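Local coordinates for N-acetyltransferase family protein (Bacillus anthracis, PDB 3LNB), which transfers an acetyl group from acetyl-coenzyme A to arylamine substrates and inactivates the antibacterial drug sulfamethoxazole, at residues T77-I81 and V231-Q235; G114-Y118 and I142-N146; S173-G177 and L255-G259. The protein carries 1 engineered substitution. All blocks are in the same frame, centred on the assembly; numbering follows the deposited sequence.

Overall arrangement
The three contacts lie well apart, with centres 24 to 29 Å from one another and no atoms touching. Interaction 1 is partly buried and ties a loop between two early helices to helix 228-240, mainly through side-chain amides that bond to backbone atoms. Interaction 2, also partly buried, pairs the two strands of a hairpin in the eight-stranded sheet, where backbone bonds do the holding, with apolar V117 and L143 on one face and a mixed set on the other. Interaction 3 is a surface contact on the opposite side of the chain's centre from interaction 1; it joins turns of two different sheets chiefly through one glutamine amide, with a light apolar touch beside it. Interactions 2 and 3 both reach the larger sheet.

Interaction 1. Residues T77-I81 and V231-Q235; sequences TIKNI and VNNIQ
Q235 stretches from helix 228-240 toward the loop 77-81, its CG anti to the backbone N (chi1 -177°) and the next torsion also extended. CB, pointing at the loop, is still too far back to touch it. Along this straight chain, CG then comes near I78 CG2, and CD lies closer still, at 3.3 Å from the same methyl. At the tip the amide divides its neighbours. OE1 sits 3.2 Å from I78 CG2 and also borders I81 CD1, whereas NE2 donates to K79 O at 3.0 Å. The donor is tilted 32° from the carbonyl plane of K79. A glutamine suits this place because its chain is long enough to pass I78 CG2 and set between I78 and I81 an amide that bonds to a main-chain carbonyl.

One helical turn earlier, N232 does the converse. Its OD1 accepts from I81 N at 2.6 Å, in the carbonyl plane and nearly straight, and its ND2 donates to a water that also accepts from N80 ND2 and donates to I81 O. The shorter asparagine fits where the loop runs nearer the helix. I81 turns inward; its CG1 lies 4.0 Å from V231 CG1, the two side chains crossing at about a right angle. I81 also touches Y100, and V231 touches S104, of helix 99-112. N85 ND2 bonds to N80 O.

In a segment without helix or strand, two peptide groups are thus met at K79 O and I81 N by neutral amides, one acting as donor and the other as acceptor, without any charge pair.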
loop_
_atom_site.group_PDB
_atom_site.type_symbol
_atom_site.label_atom_id
_atom_site.label_comp_id
_atom_site.label_asym_id
_atom_site.label_seq_id
_atom_site.Cartn_x
_atom_site.Cartn_y
_atom_site.Cartn_z
ATOM N N THR A 77 -8.931 8.659 15.299
ATOM C CA THR A 77 -9.867 9.325 14.394
ATOM C C THR A 77 -10.109 8.442 13.171
ATOM O O THR A 77 -9.963 8.873 12.029
ATOM C CB THR A 77 -9.308 10.691 13.946
ATOM O OG1 THR A 77 -8.002 10.510 13.372
ATOM C CG2 THR A 77 -9.205 11.631 15.138
ATOM N N ILE A 78 -10.499 7.202 13.438
ATOM C CA ILE A 78 -10.740 6.204 12.407
ATOM C C ILE A 78 -12.194 6.097 11.961
ATOM O O ILE A 78 -13.078 5.797 12.765
ATOM C CB ILE A 78 -10.315 4.816 12.903
ATOM C CG1 ILE A 78 -8.916 4.900 13.511
ATOM C CG2 ILE A 78 -10.362 3.811 11.753
ATOM C CD1 ILE A 78 -8.699 3.930 14.665
ATOM N N LYS A 79 -12.428 6.342 10.677
ATOM C CA LYS A 79 -13.761 6.241 10.090
ATOM C C LYS A 79 -13.838 4.939 9.309
ATOM O O LYS A 79 -12.812 4.322 9.002
ATOM C CB LYS A 79 -14.027 7.393 9.117
ATOM C CG LYS A 79 -14.252 8.737 9.763
ATOM C CD LYS A 79 -14.571 9.814 8.725
ATOM C CE LYS A 79 -15.949 9.619 8.123
ATOM N NZ LYS A 79 -16.484 10.886 7.559
ATOM N N ASN A 80 -15.053 4.515 8.987
ATOM C CA ASN A 80 -15.219 3.301 8.204
ATOM C C ASN A 80 -14.744 3.632 6.799
ATOM O O ASN A 80 -14.715 4.799 6.395
ATOM C CB ASN A 80 -16.686 2.871 8.175
ATOM C CG ASN A 80 -17.620 4.028 7.915
ATOM O OD1 ASN A 80 -17.743 4.929 8.740
ATOM N ND2 ASN A 80 -18.286 4.014 6.762
ATOM N N ILE A 81 -14.376 2.598 6.056
ATOM C CA ILE A 81 -13.888 2.766 4.702
ATOM C C ILE A 81 -15.038 2.848 3.700
ATOM O O ILE A 81 -15.970 2.046 3.743
ATOM C CB ILE A 81 -12.973 1.583 4.316
ATOM C CG1 ILE A 81 -11.909 1.373 5.402
ATOM C CG2 ILE A 81 -12.329 1.840 2.964
ATOM C CD1 ILE A 81 -10.974 2.537 5.596
ATOM N N VAL A 231 -13.502 -5.253 4.523
ATOM C CA VAL A 231 -12.425 -4.278 4.584
ATOM C C VAL A 231 -12.545 -3.473 5.878
ATOM O O VAL A 231 -11.538 -3.105 6.472
ATOM C CB VAL A 231 -12.446 -3.345 3.354
ATOM C CG1 VAL A 231 -11.508 -2.170 3.559
ATOM C CG2 VAL A 231 -12.010 -4.125 2.125
ATOM N N ASN A 232 -13.775 -3.210 6.325
ATOM C CA ASN A 232 -13.960 -2.480 7.579
ATOM C C ASN A 232 -13.600 -3.382 8.751
ATOM O O ASN A 232 -13.144 -2.902 9.790
ATOM C CB ASN A 232 -15.401 -1.997 7.747
ATOM C CG ASN A 232 -15.734 -0.838 6.839
ATOM O OD1 ASN A 232 -15.043 0.177 6.831
ATOM N ND2 ASN A 232 -16.796 -0.985 6.064
ATOM N N ASN A 233 -13.805 -4.689 8.588
ATOM C CA ASN A 233 -13.473 -5.633 9.655
ATOM C C ASN A 233 -11.948 -5.708 9.747
ATOM O O ASN A 233 -11.385 -5.776 10.834
ATOM C CB ASN A 233 -14.039 -7.031 9.359
ATOM C CG ASN A 233 -13.906 -7.986 10.552
ATOM O OD1 ASN A 233 -14.609 -7.848 11.562
ATOM N ND2 ASN A 233 -12.996 -8.950 10.445
ATOM N N ILE A 234 -11.288 -5.694 8.594
ATOM C CA ILE A 234 -9.836 -5.744 8.555
ATOM C C ILE A 234 -9.275 -4.513 9.263
ATOM O O ILE A 234 -8.311 -4.607 10.021
ATOM C CB ILE A 234 -9.310 -5.793 7.094
ATOM C CG1 ILE A 234 -9.711 -7.118 6.438
ATOM C CG2 ILE A 234 -7.792 -5.643 7.073
ATOM C CD1 ILE A 234 -9.283 -7.260 4.973
ATOM N N GLN A 235 -9.885 -3.356 9.027
ATOM C CA GLN A 235 -9.408 -2.141 9.668
ATOM C C GLN A 235 -9.526 -2.268 11.182
ATOM O O GLN A 235 -8.594 -1.941 11.915
ATOM C CB GLN A 235 -10.202 -0.918 9.204
ATOM C CG GLN A 235 -9.682 0.378 9.792
ATOM C CD GLN A 235 -10.391 1.611 9.254
ATOM O OE1 GLN A 235 -9.744 2.583 8.867
ATOM N NE2 GLN A 235 -11.722 1.581 9.238
HETATM O O HOH W 1 -18.080 1.619 5.160
#

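Interaction 2. Residues G114-Y118 and I142-N146; sequences GFQVY and ILHHN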
loop_
_atom_site.group_PDB
_atom_site.type_symbol
_atom_site.label_atom_id
_atom_site.label_comp_id
_atom_site.label_asym_id
_atom_site.label_seq_id
_atom_site.Cartn_x
_atom_site.Cartn_y
_atom_site.Cartn_z
ATOM N N GLY A 114 -12.666 1.403 -15.657
ATOM C CA GLY A 114 -13.160 0.247 -16.392
ATOM C C GLY A 114 -12.331 -1.026 -16.393
ATOM O O GLY A 114 -12.440 -1.828 -17.324
ATOM N N PHE A 115 -11.491 -1.224 -15.380
ATOM C CA PHE A 115 -10.693 -2.444 -15.319
ATOM C C PHE A 115 -11.478 -3.537 -14.609
ATOM O O PHE A 115 -12.398 -3.252 -13.839
ATOM C CB PHE A 115 -9.380 -2.229 -14.560
ATOM C CG PHE A 115 -8.353 -1.439 -15.322
ATOM C CD1 PHE A 115 -8.332 -0.051 -15.256
ATOM C CD2 PHE A 115 -7.405 -2.088 -16.105
ATOM C CE1 PHE A 115 -7.378 0.685 -15.960
ATOM C CE2 PHE A 115 -6.446 -1.365 -16.817
ATOM C CZ PHE A 115 -6.431 0.024 -16.746
ATOM N N GLN A 116 -11.112 -4.786 -14.889
ATOM C CA GLN A 116 -11.730 -5.942 -14.253
ATOM C C GLN A 116 -10.887 -6.181 -12.997
ATOM O O GLN A 116 -9.862 -6.871 -13.042
ATOM C CB GLN A 116 -11.647 -7.174 -15.161
ATOM C CG GLN A 116 -12.520 -7.140 -16.397
ATOM C CD GLN A 116 -12.304 -8.367 -17.278
ATOM O OE1 GLN A 116 -11.617 -8.304 -18.300
ATOM N NE2 GLN A 116 -12.875 -9.496 -16.870
ATOM N N VAL A 117 -11.311 -5.598 -11.885
ATOM C CA VAL A 117 -10.572 -5.738 -10.645
ATOM C C VAL A 117 -11.442 -6.115 -9.463
ATOM O O VAL A 117 -12.649 -5.901 -9.478
ATOM C CB VAL A 117 -9.852 -4.421 -10.283
ATOM C CG1 VAL A 117 -8.757 -4.120 -11.297
ATOM C CG2 VAL A 117 -10.855 -3.276 -10.241
ATOM N N TYR A 118 -10.817 -6.705 -8.451
ATOM C CA TYR A 118 -11.502 -7.050 -7.213
ATOM C C TYR A 118 -10.471 -7.120 -6.091
ATOM O O TYR A 118 -9.279 -7.319 -6.339
ATOM C CB TYR A 118 -12.294 -8.366 -7.325
ATOM C CG TYR A 118 -11.492 -9.618 -7.586
ATOM C CD1 TYR A 118 -11.145 -9.993 -8.886
ATOM C CD2 TYR A 118 -11.107 -10.451 -6.528
ATOM C CE1 TYR A 118 -10.434 -11.173 -9.127
ATOM C CE2 TYR A 118 -10.398 -11.629 -6.758
ATOM C CZ TYR A 118 -10.066 -11.985 -8.054
ATOM O OH TYR A 118 -9.377 -13.151 -8.273
ATOM N N ILE A 142 -6.718 -7.691 -7.439
ATOM C CA ILE A 142 -6.437 -8.688 -8.462
ATOM C C ILE A 142 -7.080 -8.138 -9.735
ATOM O O ILE A 142 -8.266 -7.820 -9.750
ATOM C CB ILE A 142 -7.048 -10.066 -8.117
ATOM C CG1 ILE A 142 -6.456 -10.586 -6.804
ATOM C CG2 ILE A 142 -6.789 -11.050 -9.250
ATOM C CD1 ILE A 142 -4.944 -10.717 -6.814
ATOM N N LEU A 143 -6.280 -8.007 -10.786
ATOM C CA LEU A 143 -6.746 -7.478 -12.063
ATOM C C LEU A 143 -6.723 -8.540 -13.151
ATOM O O LEU A 143 -5.739 -9.271 -13.290
ATOM C CB LEU A 143 -5.855 -6.308 -12.517
ATOM C CG LEU A 143 -6.029 -5.889 -13.989
ATOM C CD1 LEU A 143 -7.283 -5.045 -14.130
ATOM C CD2 LEU A 143 -4.819 -5.109 -14.477
ATOM N N HIS A 144 -7.807 -8.618 -13.916
ATOM C CA HIS A 144 -7.882 -9.567 -15.016
ATOM C C HIS A 144 -7.779 -8.759 -16.299
ATOM O O HIS A 144 -8.614 -7.894 -16.563
ATOM C CB HIS A 144 -9.203 -10.338 -15.014
ATOM C CG HIS A 144 -9.202 -11.514 -15.937
ATOM N ND1 HIS A 144 -8.459 -12.649 -15.690
ATOM C CD2 HIS A 144 -9.791 -11.706 -17.141
ATOM C CE1 HIS A 144 -8.589 -13.488 -16.702
ATOM N NE2 HIS A 144 -9.391 -12.939 -17.596
ATOM N N HIS A 145 -6.757 -9.049 -17.097
ATOM C CA HIS A 145 -6.545 -8.323 -18.339
ATOM C C HIS A 145 -6.023 -9.226 -19.450
ATOM O O HIS A 145 -4.982 -9.864 -19.306
ATOM C CB HIS A 145 -5.552 -7.179 -18.103
ATOM C CG HIS A 145 -5.182 -6.434 -19.346
ATOM N ND1 HIS A 145 -6.068 -5.622 -20.018
ATOM C CD2 HIS A 145 -4.036 -6.417 -20.067
ATOM C CE1 HIS A 145 -5.486 -5.138 -21.101
ATOM N NE2 HIS A 145 -4.252 -5.607 -21.154
ATOM N N ASN A 146 -6.753 -9.270 -20.563
ATOM C CA ASN A 146 -6.356 -10.088 -21.705
ATOM C C ASN A 146 -6.063 -11.527 -21.307
ATOM O O ASN A 146 -4.983 -12.051 -21.604
ATOM C CB ASN A 146 -5.110 -9.507 -22.370
ATOM C CG ASN A 146 -5.386 -8.218 -23.099
ATOM O OD1 ASN A 146 -4.485 -7.636 -23.711
ATOM N ND2 ASN A 146 -6.637 -7.758 -23.048
HETATM O O HOH W 2 -9.242 -5.292 -16.773
#
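A chi1 of 63° places Y118 CG between its own backbone N and carbonyl carbon, which swings the ring across the neighbouring strand onto I142. There I142 CB lies 3.8 Å from the ring centroid, 21° off the normal, a CH-pi contact over one face, while I142 CG2 reaches the phenol end, 3.5 Å from Y118 OH; the beta-branch of isoleucine supplies both carbons. L143, its CG turned opposite the main-chain N, sends CD1 to F115 CB at 3.5 Å. The same L143 CD1 packs tightly, at 3.3 Å, on V117 CG1. Aliphatic V117 and L143 suit this buried side: F115 and V117 pack on L110 of helix 99-112, and L143 on F52 and L55.

These residues belong to the antiparallel beta hairpin of strands 116-126 and 131-145. Y118 and I142 form a hydrogen-bonded pair: I142 N donates to Y118 O at 2.8 Å, nearly straight, and Y118 N returns a bond to I142 O at 3.1 Å. V117 and L143 follow as a non-hydrogen-bonded pair. H144 N donates to Q116 O at 2.8 Å, and a water bridges Q116 N and H144 O. Q116 and H144 run side by side with amide and imidazole planes 72° apart, and H144 ND1 is bonded to D149.

Interaction 3. Residues S173-G177 and L255-G259; sequences SSQTG and LTNYG. With FMT (formic acid), chain C.
The carboxamide of Q175 is the flat group that spans this contact, and T256 O of the turn 256-259 lies in its plane, 6° out of it. NE2 donates to that oxygen at 2.9 Å with an N-H...O angle of 168°, and approaches nearly along the C=O axis. G259 O is 3.4 Å from the same Q175 NE2. The other flat group, the Y258 ring, turns from Q175 to its own sheet, where it makes a cation-pi contact with K273 and meets the F272 ring with the planes steeply inclined. With CG between the backbone N and the carbonyl carbon (chi1 64°) and an extended chi2, the Q175 side chain reaches straight across from its own turn. Glutamine serves well at this exposed position, since it has both the length to bridge the gap and an N-H to offer a carbonyl without bringing a charge.

Both partners are type I beta turns of hairpins. The turn S174-G177 links strands 172-174 and 177-182 at the edge of the eight-stranded sheet, and T256-G259 links strands 252-256 and 259-263 of the five-stranded sheet, so the glutamine connects the two sheets turn to turn. Each turn ends in a glycine with a large positive phi, which a side chain would make hard to adopt. S174 OG accepts from T176 N at 3.3 Å, an ST turn that braces the corner from which Q175 projects.

Beside this bridge, T176 CG2 comes within 4.3 Å of L255 CD2, a light apolar touch; L255 also touches L160, L162 and M64, and T176 OG1 is bonded to Y179 and to L160 O. A formic acid molecule, probably from the crystallisation liquor, accepts from Q175 N through its O2 at 3.0 Å and is also hydrogen-bonded to H163.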
loop_
_atom_site.group_PDB
_atom_site.type_symbol
_atom_site.label_atom_id
_atom_site.label_comp_id
_atom_site.label_asym_id
_atom_site.label_seq_id
_atom_site.Cartn_x
_atom_site.Cartn_y
_atom_site.Cartn_z
ATOM N N SER A 173 10.795 -6.182 -11.387
ATOM C CA SER A 173 11.825 -5.473 -10.643
ATOM C C SER A 173 11.564 -3.980 -10.644
ATOM O O SER A 173 11.056 -3.426 -11.618
ATOM C CB SER A 173 13.207 -5.758 -11.241
ATOM O OG SER A 173 13.310 -5.243 -12.552
ATOM N N SER A 174 11.877 -3.335 -9.528
ATOM C CA SER A 174 11.707 -1.899 -9.410
ATOM C C SER A 174 12.809 -1.418 -8.486
ATOM O O SER A 174 13.661 -2.202 -8.080
ATOM C CB SER A 174 10.328 -1.554 -8.829
ATOM O OG SER A 174 10.210 -1.947 -7.472
ATOM N N GLN A 175 12.799 -0.137 -8.151
ATOM C CA GLN A 175 13.819 0.396 -7.264
ATOM C C GLN A 175 13.697 -0.178 -5.852
ATOM O O GLN A 175 14.636 -0.108 -5.070
ATOM C CB GLN A 175 13.721 1.921 -7.209
ATOM C CG GLN A 175 12.426 2.444 -6.607
ATOM C CD GLN A 175 12.417 3.958 -6.474
ATOM O OE1 GLN A 175 12.495 4.677 -7.468
ATOM N NE2 GLN A 175 12.328 4.447 -5.237
ATOM N N THR A 176 12.552 -0.763 -5.519
ATOM C CA THR A 176 12.382 -1.298 -4.172
ATOM C C THR A 176 12.832 -2.750 -4.032
ATOM O O THR A 176 12.980 -3.254 -2.917
ATOM C CB THR A 176 10.915 -1.195 -3.699
ATOM O OG1 THR A 176 10.117 -2.153 -4.403
ATOM C CG2 THR A 176 10.367 0.218 -3.951
ATOM N N GLY A 177 13.048 -3.415 -5.163
ATOM C CA GLY A 177 13.475 -4.801 -5.130
ATOM C C GLY A 177 12.848 -5.615 -6.246
ATOM O O GLY A 177 12.400 -5.060 -7.249
ATOM N N LEU A 255 8.117 6.625 -0.742
ATOM C CA LEU A 255 9.225 6.394 -1.653
ATOM C C LEU A 255 9.809 7.729 -2.075
ATOM O O LEU A 255 9.131 8.752 -2.042
ATOM C CB LEU A 255 8.741 5.659 -2.898
ATOM C CG LEU A 255 8.639 4.139 -2.846
ATOM C CD1 LEU A 255 8.024 3.681 -1.537
ATOM C CD2 LEU A 255 7.829 3.678 -4.031
ATOM N N THR A 256 11.075 7.701 -2.467
ATOM C CA THR A 256 11.782 8.886 -2.936
ATOM C C THR A 256 12.521 8.459 -4.196
ATOM O O THR A 256 12.581 7.273 -4.518
ATOM C CB THR A 256 12.823 9.384 -1.916
ATOM O OG1 THR A 256 13.798 8.363 -1.688
ATOM C CG2 THR A 256 12.158 9.750 -0.611
ATOM N N ASN A 257 13.088 9.416 -4.916
ATOM C CA ASN A 257 13.810 9.070 -6.122
ATOM C C ASN A 257 15.063 8.248 -5.838
ATOM O O ASN A 257 15.532 7.522 -6.707
ATOM C CB ASN A 257 14.157 10.336 -6.902
ATOM C CG ASN A 257 12.927 11.007 -7.468
ATOM O OD1 ASN A 257 12.186 10.409 -8.254
ATOM N ND2 ASN A 257 12.692 12.251 -7.066
ATOM N N TYR A 258 15.582 8.328 -4.616
ATOM C CA TYR A 258 16.791 7.585 -4.262
ATOM C C TYR A 258 16.596 6.493 -3.207
ATOM O O TYR A 258 17.571 5.946 -2.686
ATOM C CB TYR A 258 17.863 8.567 -3.804
ATOM C CG TYR A 258 18.205 9.591 -4.863
ATOM C CD1 TYR A 258 18.725 9.198 -6.095
ATOM C CD2 TYR A 258 17.985 10.949 -4.649
ATOM C CE1 TYR A 258 19.016 10.130 -7.088
ATOM C CE2 TYR A 258 18.270 11.893 -5.643
ATOM C CZ TYR A 258 18.783 11.473 -6.852
ATOM O OH TYR A 258 19.049 12.394 -7.841
ATOM N N GLY A 259 15.339 6.170 -2.901
ATOM C CA GLY A 259 15.052 5.137 -1.913
ATOM C C GLY A 259 13.679 5.343 -1.303
ATOM O O GLY A 259 12.680 5.411 -2.023
HETATM C C FMT C . 10.456 1.170 -11.170
HETATM O O1 FMT C . 10.669 0.253 -11.940
HETATM O O2 FMT C . 11.335 1.434 -10.189
#